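Adhesion and penetration protein autotransporter (Haemophilus influenzae, PDB 3SYJ) promotes bacterial adherence to and invasion of host cells, self-associates in bacterial aggregation, and is probably a serine protease. Local coordinates at residues Q905-E910 with E945-N950; L363-N368 with V392-N397; V640-V645 with F662-N667; P149-I154 with S220-Y225; I747-N752 with V766-S771. All coordinates share one frame; numbering follows the deposited sequence.

Contact 1: Q905-E910 with E945-N950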
# COMPACT_ATOMS: atom_id res chain seq x y z
N GLN A 905 -31.11 23.11 -8.22
CA GLN A 905 -30.32 23.54 -7.08
C GLN A 905 -29.07 22.67 -6.96
O GLN A 905 -29.10 21.48 -7.25
CB GLN A 905 -31.14 23.46 -5.79
CG GLN A 905 -32.32 24.42 -5.72
CD GLN A 905 -32.92 24.52 -4.33
OE1 GLN A 905 -32.97 23.54 -3.59
NE2 GLN A 905 -33.38 25.71 -3.97
N LEU A 906 -27.96 23.27 -6.55
CA LEU A 906 -26.75 22.50 -6.28
C LEU A 906 -26.50 22.43 -4.78
O LEU A 906 -26.18 23.44 -4.15
CB LEU A 906 -25.54 23.12 -6.99
CG LEU A 906 -24.28 22.27 -6.88
CD1 LEU A 906 -24.55 20.86 -7.35
CD2 LEU A 906 -23.14 22.89 -7.68
N THR A 907 -26.65 21.24 -4.21
CA THR A 907 -26.37 21.05 -2.80
C THR A 907 -24.87 21.15 -2.54
O THR A 907 -24.07 20.53 -3.25
CB THR A 907 -26.90 19.67 -2.30
OG1 THR A 907 -28.30 19.56 -2.60
CG2 THR A 907 -26.69 19.51 -0.80
N LEU A 908 -24.48 21.94 -1.55
CA LEU A 908 -23.08 22.06 -1.17
C LEU A 908 -22.83 21.39 0.18
O LEU A 908 -21.88 20.62 0.34
CB LEU A 908 -22.64 23.53 -1.13
CG LEU A 908 -22.50 24.20 -2.49
CD1 LEU A 908 -21.96 25.61 -2.34
CD2 LEU A 908 -21.61 23.38 -3.40
N VAL A 909 -23.70 21.69 1.14
CA VAL A 909 -23.63 21.09 2.46
C VAL A 909 -24.89 20.28 2.73
O VAL A 909 -26.00 20.82 2.68
CB VAL A 909 -23.49 22.16 3.55
CG1 VAL A 909 -23.33 21.50 4.91
CG2 VAL A 909 -22.30 23.07 3.26
N GLU A 910 -24.72 19.00 3.03
CA GLU A 910 -25.86 18.11 3.21
C GLU A 910 -25.79 17.34 4.52
O GLU A 910 -24.80 17.41 5.25
CB GLU A 910 -25.95 17.11 2.05
CG GLU A 910 -24.71 16.25 1.89
CD GLU A 910 -24.74 15.40 0.63
OE1 GLU A 910 -25.83 14.92 0.25
OE2 GLU A 910 -23.67 15.20 0.03
N GLU A 945 -30.87 21.50 4.11
CA GLU A 945 -29.54 21.47 3.50
C GLU A 945 -29.17 22.82 2.90
O GLU A 945 -30.05 23.63 2.60
CB GLU A 945 -29.47 20.38 2.42
CG GLU A 945 -29.94 19.03 2.90
CD GLU A 945 -29.58 17.90 1.96
OE1 GLU A 945 -29.75 18.06 0.73
OE2 GLU A 945 -29.14 16.84 2.45
N PHE A 946 -27.88 23.06 2.72
CA PHE A 946 -27.39 24.32 2.16
C PHE A 946 -27.08 24.19 0.68
O PHE A 946 -26.16 23.46 0.29
CB PHE A 946 -26.16 24.82 2.94
CG PHE A 946 -26.47 25.26 4.33
CD1 PHE A 946 -26.71 26.59 4.62
CD2 PHE A 946 -26.56 24.34 5.36
CE1 PHE A 946 -27.02 27.00 5.91
CE2 PHE A 946 -26.86 24.74 6.65
CZ PHE A 946 -27.09 26.07 6.93
N ARG A 947 -27.86 24.88 -0.14
CA ARG A 947 -27.77 24.73 -1.58
C ARG A 947 -27.53 26.05 -2.31
O ARG A 947 -27.82 27.13 -1.78
CB ARG A 947 -29.05 24.08 -2.12
CG ARG A 947 -29.50 22.87 -1.34
CD ARG A 947 -30.49 22.04 -2.14
NE ARG A 947 -30.78 20.78 -1.47
CZ ARG A 947 -31.87 20.56 -0.74
NH1 ARG A 947 -32.78 21.52 -0.61
NH2 ARG A 947 -32.05 19.38 -0.15
N LEU A 948 -26.98 25.95 -3.52
CA LEU A 948 -26.88 27.08 -4.44
C LEU A 948 -28.19 27.18 -5.21
O LEU A 948 -28.65 26.21 -5.81
CB LEU A 948 -25.72 26.89 -5.41
CG LEU A 948 -24.33 27.10 -4.83
CD1 LEU A 948 -23.28 26.93 -5.92
CD2 LEU A 948 -24.22 28.46 -4.17
N HIS A 949 -28.77 28.37 -5.20
CA HIS A 949 -30.12 28.56 -5.70
C HIS A 949 -30.18 29.76 -6.64
O HIS A 949 -29.49 30.76 -6.43
CB HIS A 949 -31.07 28.74 -4.51
CG HIS A 949 -32.52 28.82 -4.90
ND1 HIS A 949 -33.39 29.72 -4.33
CD2 HIS A 949 -33.24 28.10 -5.79
CE1 HIS A 949 -34.59 29.55 -4.86
NE2 HIS A 949 -34.53 28.58 -5.74
N ASN A 950 -31.01 29.65 -7.67
CA ASN A 950 -31.24 30.75 -8.59
C ASN A 950 -32.62 31.38 -8.35
O ASN A 950 -33.64 30.75 -8.60
CB ASN A 950 -31.14 30.27 -10.04
CG ASN A 950 -31.43 31.37 -11.03
OD1 ASN A 950 -31.26 32.56 -10.74
ND2 ASN A 950 -31.87 30.99 -12.22
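The carbonyl oxygen F946 O is gripped by two backbone amides. L908 N lies 2.9 Å from F946 O and V909 N 3.1 Å from it, both in its carbonyl plane. L908 and V909 thus face one residue, which is a classic beta bulge between antiparallel strands. F946 N answers with a bond to V909 O. On the other side of the bulge, L906 and L948 form a hydrogen-bonded pair, and the short bond from L948 N to L906 O is 2.7 Å. The segments lie in the pertactin-like C-terminal part of the passenger domain.

L906, V909, F946 and L948 put their side chains on one face of the sheet. V909 CB packs against F946 CB at 3.8 Å, and F923 meets the F946 ring edge-to-face. L908 CD1 reaches L948 CG.

T907 and R947 occupy the other face, side by side and pointing the same way. R947 stays extended from CG to NE, which carries its guanidinium past T907. R947 NH2 also makes a salt bridge to E945 OE1 at 2.8 Å, met from above the carboxylate plane. R947 NE donates to T907 OG1 at 3.0 Å, with the hydroxyl oxygen only 3° out of the guanidinium plane.

Contact 2: L363-N368 with V392-N397; sequences LYFEGN and VTWKVN
F365 and V392 make the tight part of this contact. The methyl V392 CG2 sits 3.5 Å from F365 CB and 3.6 Å from F365 CG, at the root of the ring. The other methyl, V392 CG1, lies over one face of the same ring. The two side chains cross at about a right angle. L363 adds a second close touch, with its CD1 methyl 3.5 Å from W394 CH2. W394 has CG anti to its backbone N (chi1 -169°), and the far rim of its indole reaches across to L363 and F365.

The passenger domain is a beta-helix here. Strands 363-366 and 391-394 belong to different faces of it, and the axes of segments 363-366 and 392-394 come no closer than 9.9 Å. The four apolar side chains meet between these faces, in the buried interior. F342 and F369 continue the aromatic packing around F365.

The looser side begins where F365 CE2 stands 4.1 Å from W394 CZ3. G367 O is farther still, 4.4 Å from V392 CG2. Y364 and E366, at alternate positions on their strand, are partly exposed and do not touch the other segment. E366 CB points away from it, and the Y364 ring stacks on H385 instead.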
# COMPACT_ATOMS: atom_id res chain seq x y z
N LEU A 363 61.45 -9.06 23.95
CA LEU A 363 61.29 -10.35 23.28
C LEU A 363 60.63 -10.23 21.91
O LEU A 363 59.57 -9.63 21.75
CB LEU A 363 60.44 -11.28 24.14
CG LEU A 363 60.92 -11.69 25.54
CD1 LEU A 363 59.73 -12.23 26.31
CD2 LEU A 363 62.03 -12.72 25.43
N TYR A 364 61.27 -10.82 20.90
CA TYR A 364 60.69 -10.94 19.57
C TYR A 364 60.36 -12.40 19.30
O TYR A 364 61.19 -13.28 19.53
CB TYR A 364 61.65 -10.43 18.50
CG TYR A 364 61.75 -8.92 18.45
CD1 TYR A 364 62.42 -8.21 19.44
CD2 TYR A 364 61.19 -8.20 17.40
CE1 TYR A 364 62.52 -6.83 19.39
CE2 TYR A 364 61.29 -6.82 17.35
CZ TYR A 364 61.95 -6.14 18.35
OH TYR A 364 62.05 -4.77 18.29
N PHE A 365 59.15 -12.67 18.83
CA PHE A 365 58.77 -14.02 18.45
C PHE A 365 58.40 -14.10 16.98
O PHE A 365 57.53 -13.35 16.51
CB PHE A 365 57.64 -14.55 19.34
CG PHE A 365 58.03 -14.78 20.78
CD1 PHE A 365 58.65 -15.97 21.16
CD2 PHE A 365 57.79 -13.82 21.74
CE1 PHE A 365 59.02 -16.18 22.49
CE2 PHE A 365 58.16 -14.03 23.07
CZ PHE A 365 58.77 -15.22 23.44
N GLU A 366 59.07 -14.97 16.25
CA GLU A 366 58.73 -15.25 14.85
C GLU A 366 58.30 -16.71 14.73
O GLU A 366 59.12 -17.61 14.83
CB GLU A 366 59.91 -14.94 13.94
CG GLU A 366 59.81 -15.54 12.55
CD GLU A 366 59.20 -14.59 11.54
OE1 GLU A 366 59.88 -13.61 11.17
OE2 GLU A 366 58.06 -14.85 11.10
N GLY A 367 57.00 -16.95 14.53
CA GLY A 367 56.48 -18.30 14.55
C GLY A 367 55.76 -18.58 15.87
O GLY A 367 55.82 -17.77 16.80
N ASN A 368 55.07 -19.71 15.95
CA ASN A 368 54.28 -20.02 17.13
C ASN A 368 55.14 -20.50 18.28
O ASN A 368 56.08 -21.26 18.08
CB ASN A 368 53.22 -21.06 16.81
CG ASN A 368 52.34 -20.65 15.66
OD1 ASN A 368 51.93 -19.49 15.57
ND2 ASN A 368 52.05 -21.58 14.75
N VAL A 392 51.67 -16.61 20.14
CA VAL A 392 52.50 -16.93 21.28
C VAL A 392 51.60 -17.18 22.48
O VAL A 392 50.98 -16.25 22.99
CB VAL A 392 53.53 -15.83 21.60
CG1 VAL A 392 54.25 -16.13 22.91
CG2 VAL A 392 54.54 -15.70 20.47
N THR A 393 51.51 -18.44 22.89
CA THR A 393 50.75 -18.80 24.07
C THR A 393 51.56 -18.45 25.32
O THR A 393 52.58 -19.08 25.59
CB THR A 393 50.39 -20.28 24.05
OG1 THR A 393 49.73 -20.58 22.81
CG2 THR A 393 49.45 -20.62 25.20
N TRP A 394 51.11 -17.44 26.05
CA TRP A 394 51.89 -16.83 27.12
C TRP A 394 51.33 -17.23 28.48
O TRP A 394 50.30 -16.73 28.90
CB TRP A 394 51.86 -15.31 26.97
CG TRP A 394 52.83 -14.57 27.85
CD1 TRP A 394 52.55 -13.92 29.02
CD2 TRP A 394 54.24 -14.40 27.63
NE1 TRP A 394 53.69 -13.36 29.54
CE2 TRP A 394 54.75 -13.65 28.71
CE3 TRP A 394 55.13 -14.82 26.64
CZ2 TRP A 394 56.09 -13.30 28.82
CZ3 TRP A 394 56.46 -14.48 26.75
CH2 TRP A 394 56.93 -13.73 27.83
N LYS A 395 52.02 -18.15 29.16
CA LYS A 395 51.49 -18.71 30.40
C LYS A 395 52.23 -18.19 31.63
O LYS A 395 52.16 -18.77 32.71
CB LYS A 395 51.52 -20.23 30.36
CG LYS A 395 50.61 -20.81 29.28
CD LYS A 395 50.74 -22.32 29.15
CE LYS A 395 49.80 -22.84 28.07
NZ LYS A 395 50.05 -24.26 27.70
N VAL A 396 52.94 -17.08 31.45
CA VAL A 396 53.79 -16.54 32.50
C VAL A 396 53.23 -15.22 33.01
O VAL A 396 52.92 -14.33 32.23
CB VAL A 396 55.21 -16.33 31.97
CG1 VAL A 396 56.04 -15.58 32.97
CG2 VAL A 396 55.83 -17.67 31.67
N ASN A 397 53.09 -15.11 34.33
CA ASN A 397 52.54 -13.89 34.92
C ASN A 397 53.50 -12.71 34.85
O ASN A 397 54.66 -12.86 34.47
CB ASN A 397 52.13 -14.13 36.37
CG ASN A 397 50.78 -14.80 36.48
OD1 ASN A 397 50.61 -15.72 37.29
ND2 ASN A 397 49.81 -14.36 35.68

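Contact 3: V640-V645 with F662-N667; sequences VVSRNV and FGVVPN
Two stacked strands of the beta-solenoid, 638-641 and 659-662, end here, in the second solenoid repeat region of the passenger domain. V641 and F662 form a parallel bridge, with CA atoms 4.8 Å apart. Just beyond it, G663 N donates to V641 O at 3.0 Å, nearly along the C=O axis.

A water reinforces this point. It donates to V641 O at 2.9 Å and to G663 O at 2.8 Å, so V641 O takes two donors. G663 has phi 94° and psi 148°, a backbone shape that suits glycine, since it brings the CB direction up against F662 O.

The apolar contact lies on the face that carries V641 and F662. With CG2 anti to its carbonyl carbon, V641 turns this methyl to F662. V641 CG2 is 3.5 Å from F662 CD1 and approaches the ring obliquely. Past the bridge the backbones spread, and the CA atoms of R643 and V664 are 6.0 Å apart. V664 points toward the other segment and fills this wider part, its CG1 lying 4.0 Å from R643 CB.

R643 bends at chi3 and turns its guanidinium away from V664. R643 NE donates to N644 OD1 at 2.8 Å, close to the guanidinium plane.

D619 forms a salt bridge with R643, and W622 of strand 622-629 a cation-pi contact. I672 of strand 669-675 packs on S642 and R643, while W652 of strand 645-654 meets F662 edge-to-face.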
# COMPACT_ATOMS: atom_id res chain seq x y z
N VAL A 640 18.00 11.66 23.31
CA VAL A 640 18.05 12.88 22.51
C VAL A 640 19.04 12.74 21.36
O VAL A 640 20.20 12.38 21.57
CB VAL A 640 18.46 14.10 23.37
CG1 VAL A 640 18.47 15.37 22.52
CG2 VAL A 640 17.53 14.25 24.56
N VAL A 641 18.57 13.01 20.14
CA VAL A 641 19.46 13.06 18.99
C VAL A 641 19.75 14.52 18.68
O VAL A 641 18.86 15.27 18.28
CB VAL A 641 18.84 12.37 17.76
CG1 VAL A 641 19.84 12.32 16.61
CG2 VAL A 641 18.37 10.96 18.13
N SER A 642 21.01 14.92 18.88
CA SER A 642 21.38 16.33 18.92
C SER A 642 22.12 16.70 17.64
O SER A 642 22.04 15.98 16.64
CB SER A 642 22.35 16.60 20.08
OG SER A 642 22.51 17.98 20.33
N ARG A 643 22.85 17.81 17.67
CA ARG A 643 23.35 18.47 16.46
C ARG A 643 24.47 17.68 15.81
O ARG A 643 25.18 16.92 16.48
CB ARG A 643 23.83 19.89 16.77
CG ARG A 643 24.85 20.00 17.91
CD ARG A 643 25.48 21.39 17.96
NE ARG A 643 26.28 21.66 16.77
CZ ARG A 643 27.02 22.75 16.58
NH1 ARG A 643 27.07 23.69 17.52
NH2 ARG A 643 27.70 22.90 15.46
N ASN A 644 24.63 17.87 14.51
CA ASN A 644 25.65 17.19 13.72
C ASN A 644 25.55 15.67 13.76
O ASN A 644 26.56 14.95 13.84
CB ASN A 644 27.05 17.69 14.08
CG ASN A 644 27.22 19.18 13.82
OD1 ASN A 644 27.09 19.99 14.74
ND2 ASN A 644 27.49 19.55 12.56
N VAL A 645 24.32 15.17 13.69
CA VAL A 645 24.08 13.77 13.42
C VAL A 645 23.52 13.71 12.01
O VAL A 645 22.41 14.17 11.75
CB VAL A 645 23.08 13.14 14.40
CG1 VAL A 645 22.82 11.69 14.03
CG2 VAL A 645 23.59 13.25 15.84
N PHE A 662 14.29 14.47 18.58
CA PHE A 662 15.18 14.53 17.43
C PHE A 662 15.31 15.94 16.86
O PHE A 662 14.31 16.62 16.61
CB PHE A 662 14.68 13.62 16.30
CG PHE A 662 14.43 12.20 16.71
CD1 PHE A 662 15.33 11.20 16.37
CD2 PHE A 662 13.28 11.85 17.39
CE1 PHE A 662 15.09 9.88 16.73
CE2 PHE A 662 13.03 10.54 17.75
CZ PHE A 662 13.94 9.55 17.41
N GLY A 663 16.55 16.37 16.63
CA GLY A 663 16.81 17.63 15.94
C GLY A 663 17.03 18.80 16.88
O GLY A 663 16.45 18.85 17.97
N VAL A 664 17.86 19.75 16.46
CA VAL A 664 17.98 21.02 17.16
C VAL A 664 17.24 22.09 16.38
O VAL A 664 17.16 22.01 15.15
CB VAL A 664 19.44 21.45 17.35
CG1 VAL A 664 20.15 20.50 18.29
CG2 VAL A 664 20.14 21.52 16.00
N VAL A 665 16.71 23.08 17.08
CA VAL A 665 15.88 24.11 16.45
C VAL A 665 16.64 25.43 16.30
O VAL A 665 17.12 25.99 17.28
CB VAL A 665 14.59 24.38 17.27
CG1 VAL A 665 13.76 25.47 16.61
CG2 VAL A 665 13.78 23.10 17.44
N PRO A 666 16.76 25.92 15.05
CA PRO A 666 17.42 27.21 14.83
C PRO A 666 16.71 28.35 15.57
O PRO A 666 15.48 28.34 15.65
CB PRO A 666 17.31 27.41 13.32
CG PRO A 666 17.15 26.04 12.77
CD PRO A 666 16.35 25.29 13.79
N ASN A 667 17.48 29.30 16.09
CA ASN A 667 16.93 30.48 16.77
C ASN A 667 16.23 30.20 18.09
O ASN A 667 15.43 30.99 18.56
CB ASN A 667 16.01 31.26 15.83
CG ASN A 667 16.76 31.84 14.66
OD1 ASN A 667 16.51 31.49 13.51
ND2 ASN A 667 17.72 32.72 14.96
O HOH W 1 16.93 16.77 19.80

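Contact 4: P149-I154 with S220-Y225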
# COMPACT_ATOMS: atom_id res chain seq x y z
N PRO A 149 59.05 16.06 -2.41
CA PRO A 149 58.18 17.23 -2.61
C PRO A 149 57.79 17.95 -1.34
O PRO A 149 57.60 19.17 -1.36
CB PRO A 149 56.94 16.64 -3.26
CG PRO A 149 56.91 15.23 -2.83
CD PRO A 149 58.34 14.80 -2.64
N GLU A 150 57.64 17.22 -0.24
CA GLU A 150 57.21 17.80 1.02
C GLU A 150 58.28 17.66 2.10
O GLU A 150 59.04 16.69 2.12
CB GLU A 150 55.90 17.18 1.48
CG GLU A 150 54.80 17.20 0.41
CD GLU A 150 54.05 18.52 0.35
OE1 GLU A 150 54.43 19.47 1.06
OE2 GLU A 150 53.06 18.60 -0.42
N ARG A 151 58.36 18.65 2.98
CA ARG A 151 59.32 18.64 4.08
C ARG A 151 58.71 19.42 5.24
O ARG A 151 58.16 20.50 5.04
CB ARG A 151 60.65 19.27 3.65
CG ARG A 151 61.85 18.44 4.05
CD ARG A 151 63.12 19.25 4.28
NE ARG A 151 63.93 19.44 3.09
CZ ARG A 151 65.22 19.11 2.99
NH1 ARG A 151 65.86 18.54 3.99
NH2 ARG A 151 65.88 19.36 1.87
N VAL A 152 58.79 18.87 6.46
CA VAL A 152 58.21 19.53 7.63
C VAL A 152 59.11 19.42 8.88
O VAL A 152 60.01 18.58 8.93
CB VAL A 152 56.82 18.95 7.98
CG1 VAL A 152 55.88 19.08 6.80
CG2 VAL A 152 56.94 17.50 8.40
N ARG A 153 58.85 20.27 9.87
CA ARG A 153 59.55 20.20 11.16
C ARG A 153 58.60 20.54 12.30
O ARG A 153 57.49 21.03 12.08
CB ARG A 153 60.78 21.12 11.20
CG ARG A 153 60.47 22.63 11.27
CD ARG A 153 61.65 23.42 11.86
NE ARG A 153 61.92 23.02 13.24
CZ ARG A 153 61.34 23.55 14.31
NH1 ARG A 153 60.46 24.54 14.18
NH2 ARG A 153 61.64 23.10 15.53
N ILE A 154 59.03 20.29 13.52
CA ILE A 154 58.15 20.46 14.66
C ILE A 154 59.01 20.57 15.90
O ILE A 154 60.04 19.91 16.01
CB ILE A 154 57.19 19.26 14.78
CG1 ILE A 154 56.29 19.41 16.01
CG2 ILE A 154 57.98 17.95 14.82
CD1 ILE A 154 55.23 18.33 16.15
N SER A 220 64.98 18.71 18.01
CA SER A 220 63.68 18.51 17.36
C SER A 220 63.87 17.97 15.95
O SER A 220 64.88 18.26 15.30
CB SER A 220 62.87 19.82 17.33
OG SER A 220 63.32 20.67 16.29
N PRO A 221 62.90 17.18 15.46
CA PRO A 221 63.06 16.43 14.21
C PRO A 221 62.62 17.20 12.98
O PRO A 221 61.75 18.07 13.03
CB PRO A 221 62.10 15.25 14.40
CG PRO A 221 61.23 15.59 15.58
CD PRO A 221 61.57 16.97 16.04
N MET A 222 63.21 16.84 11.85
CA MET A 222 62.83 17.40 10.57
C MET A 222 62.57 16.21 9.67
O MET A 222 63.37 15.27 9.64
CB MET A 222 63.96 18.31 10.07
CG MET A 222 63.80 18.86 8.67
SD MET A 222 64.85 18.04 7.47
CE MET A 222 63.63 17.05 6.66
N PHE A 223 61.45 16.22 8.96
CA PHE A 223 61.00 15.07 8.18
C PHE A 223 60.93 15.40 6.70
O PHE A 223 60.62 16.52 6.32
CB PHE A 223 59.62 14.62 8.64
CG PHE A 223 59.54 14.29 10.10
CD1 PHE A 223 59.72 12.99 10.54
CD2 PHE A 223 59.28 15.29 11.03
CE1 PHE A 223 59.65 12.68 11.89
CE2 PHE A 223 59.21 14.99 12.38
CZ PHE A 223 59.39 13.67 12.81
N ILE A 224 61.20 14.40 5.86
CA ILE A 224 61.11 14.61 4.42
C ILE A 224 60.25 13.53 3.78
O ILE A 224 60.27 12.37 4.20
CB ILE A 224 62.51 14.69 3.77
CG1 ILE A 224 62.43 15.32 2.36
CG2 ILE A 224 63.21 13.32 3.76
CD1 ILE A 224 63.79 15.64 1.76
N TYR A 225 59.45 13.92 2.80
CA TYR A 225 58.60 12.95 2.12
C TYR A 225 59.29 12.36 0.90
O TYR A 225 59.65 13.08 -0.03
CB TYR A 225 57.27 13.58 1.70
CG TYR A 225 56.26 12.55 1.20
CD1 TYR A 225 55.64 11.69 2.09
CD2 TYR A 225 55.94 12.45 -0.14
CE1 TYR A 225 54.72 10.76 1.67
CE2 TYR A 225 55.01 11.52 -0.58
CZ TYR A 225 54.41 10.67 0.33
OH TYR A 225 53.48 9.74 -0.07
O HOH W 2 63.20 20.53 13.79
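Backbone bonds join 149-154 and 220-225 as neighbouring antiparallel strands in the protease domain, whose family belongs to the chymotrypsin-like PA clan. V152 and F223 are a hydrogen-bonded pair. F223 N to V152 O is 2.8 Å, and V152 N to F223 O is 3.0 Å. Y225 N adds a bond to E150 O.

Apolar contacts lie on the V152 and F223 face. V152 CG2 meets F223 CB at 3.9 Å, and I154 CG2 lies at the edge of the F223 ring. F15 of helix 9-17 touches V152.

Arginines mark the other face. I224 CD1 sits 3.9 Å above the centre of the R151 guanidinium plane. M222 SD lies at the guanidinium edge and takes a weak bond from R151 NH1.

R153 makes a salt bridge with D217, next to the active-site serine S218 assigned by similarity. One water accepts from R153 NE. S220 OG is hydrogen-bonded to D217 O. R153 NH2 also donates to S220 OG at 3.1 Å, 6° out of the guanidinium plane.

Contact 5: I747-N752 with V766-S771; sequences IRLSDN and VHLTDS
R748 lays its guanidinium over the H767 ring. The two side chains run side by side and point the same way, with planes 30° apart. H767 CD2 sits 3.4 Å above the guanidinium plane, toward its rim, and R748 CD is 3.5 Å from H767 CD2. A bend at chi2 (90°) folds R748 down onto its neighbour. T769 CG2 also touches this group, 3.7 Å from R748 NH1.

Beneath this partly exposed face, the backbones pair in parallel and in step. H767 N donates to I747 O, L749 N to H767 O at 2.9 Å, and T769 N to L749 O. These are successive rungs of the right-handed beta-helix, as in other autotransporter passengers. Equivalent positions therefore stack: I747 on V766, L749 on L768. These residues point to the buried face, where L749 CD1 also reaches V766 CG1 at 3.9 Å. A755 and F774 on neighbouring strands pack against this apolar row.

The stacking carries on into the turn. D751 and D770 both have positive phi and repeat the same backbone shape. D770 OD2 accepts from D751 N at 2.7 Å, through its anti lone pair. S771 N donates to D751 O at 2.8 Å. The carboxylates lie side by side, with D751 OD1 3.6 Å from D770 OD2. This probably disfavours full charge on both, although D751 OD2 accepts from N731 N and the D751 N bond should ease the charge on D770.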
# COMPACT_ATOMS: atom_id res chain seq x y z
N ILE A 747 1.18 8.58 9.97
CA ILE A 747 0.92 8.55 11.40
C ILE A 747 -0.33 7.74 11.67
O ILE A 747 -1.37 7.95 11.05
CB ILE A 747 0.72 9.96 11.96
CG1 ILE A 747 1.97 10.81 11.74
CG2 ILE A 747 0.36 9.89 13.44
CD1 ILE A 747 1.82 12.24 12.19
N ARG A 748 -0.24 6.81 12.61
CA ARG A 748 -1.35 5.92 12.92
C ARG A 748 -1.64 5.97 14.42
O ARG A 748 -0.84 5.50 15.22
CB ARG A 748 -0.99 4.49 12.50
CG ARG A 748 -1.95 3.41 12.98
CD ARG A 748 -3.07 3.15 11.99
NE ARG A 748 -3.90 2.02 12.41
CZ ARG A 748 -4.87 2.11 13.31
NH1 ARG A 748 -5.15 3.28 13.89
NH2 ARG A 748 -5.57 1.02 13.63
N LEU A 749 -2.78 6.54 14.79
CA LEU A 749 -3.11 6.71 16.21
C LEU A 749 -4.26 5.83 16.66
O LEU A 749 -5.31 5.79 16.02
CB LEU A 749 -3.44 8.17 16.51
CG LEU A 749 -2.39 9.21 16.14
CD1 LEU A 749 -2.65 9.73 14.73
CD2 LEU A 749 -2.44 10.35 17.15
N SER A 750 -4.07 5.15 17.79
CA SER A 750 -5.11 4.32 18.41
C SER A 750 -5.34 4.73 19.86
O SER A 750 -4.62 5.58 20.39
CB SER A 750 -4.71 2.85 18.36
OG SER A 750 -4.49 2.43 17.03
N ASP A 751 -6.34 4.13 20.49
CA ASP A 751 -6.61 4.35 21.91
C ASP A 751 -6.79 5.82 22.26
O ASP A 751 -7.68 6.49 21.74
CB ASP A 751 -5.49 3.74 22.77
CG ASP A 751 -5.31 2.24 22.52
OD1 ASP A 751 -6.32 1.53 22.35
OD2 ASP A 751 -4.14 1.79 22.48
N ASN A 752 -5.95 6.32 23.16
CA ASN A 752 -6.03 7.71 23.62
C ASN A 752 -4.81 8.51 23.23
O ASN A 752 -4.50 9.52 23.85
CB ASN A 752 -6.19 7.75 25.13
CG ASN A 752 -7.35 6.92 25.61
OD1 ASN A 752 -8.51 7.29 25.43
ND2 ASN A 752 -7.05 5.77 26.22
N VAL A 766 -2.75 10.30 7.81
CA VAL A 766 -3.10 10.13 9.21
C VAL A 766 -4.35 9.26 9.34
O VAL A 766 -5.31 9.40 8.59
CB VAL A 766 -3.36 11.48 9.89
CG1 VAL A 766 -3.71 11.28 11.36
CG2 VAL A 766 -2.14 12.39 9.75
N HIS A 767 -4.32 8.35 10.31
CA HIS A 767 -5.41 7.41 10.50
C HIS A 767 -5.65 7.25 12.00
O HIS A 767 -4.77 6.78 12.73
CB HIS A 767 -5.04 6.08 9.82
CG HIS A 767 -6.04 4.99 10.04
ND1 HIS A 767 -7.37 5.23 10.34
CD2 HIS A 767 -5.91 3.64 9.95
CE1 HIS A 767 -8.00 4.07 10.46
NE2 HIS A 767 -7.15 3.10 10.23
N LEU A 768 -6.81 7.70 12.47
CA LEU A 768 -7.16 7.61 13.89
C LEU A 768 -8.30 6.63 14.11
O LEU A 768 -9.15 6.45 13.24
CB LEU A 768 -7.62 8.97 14.43
CG LEU A 768 -6.91 10.26 14.07
CD1 LEU A 768 -7.33 10.72 12.68
CD2 LEU A 768 -7.23 11.31 15.12
N THR A 769 -8.31 6.01 15.29
CA THR A 769 -9.44 5.19 15.73
C THR A 769 -9.62 5.41 17.22
O THR A 769 -8.85 6.15 17.83
CB THR A 769 -9.20 3.70 15.48
OG1 THR A 769 -8.16 3.24 16.34
CG2 THR A 769 -8.81 3.44 14.03
N ASP A 770 -10.64 4.79 17.79
CA ASP A 770 -10.88 4.87 19.22
C ASP A 770 -11.05 6.32 19.68
O ASP A 770 -11.92 7.03 19.17
CB ASP A 770 -9.75 4.18 19.99
CG ASP A 770 -9.38 2.83 19.38
OD1 ASP A 770 -10.27 2.16 18.83
OD2 ASP A 770 -8.19 2.45 19.43
N SER A 771 -10.23 6.77 20.62
CA SER A 771 -10.37 8.13 21.15
C SER A 771 -9.18 9.02 20.78
O SER A 771 -8.97 10.07 21.39
CB SER A 771 -10.52 8.10 22.67
OG SER A 771 -11.51 7.15 23.05

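How the contacts relate
The five contacts follow one another along the chain in the order 4, 2, 3, 5, 1, and none touches another. Contact 4 lies in the protease domain. S220 brings it about 7 Å, side chain to side chain, from S218, the active-site serine by similarity. The other four contacts lie away from that site. Contact 2 comes nearest to contact 4, about 19 Å between nearest atoms. The centres of contacts 2, 3 and 5, all in the solenoid, lie about 37, 42 and 67 Å from that of contact 4. Contact 1 lies about 33 Å beyond contact 5, centre to centre. It is antiparallel, whereas contacts 3 and 5 pair strands in parallel.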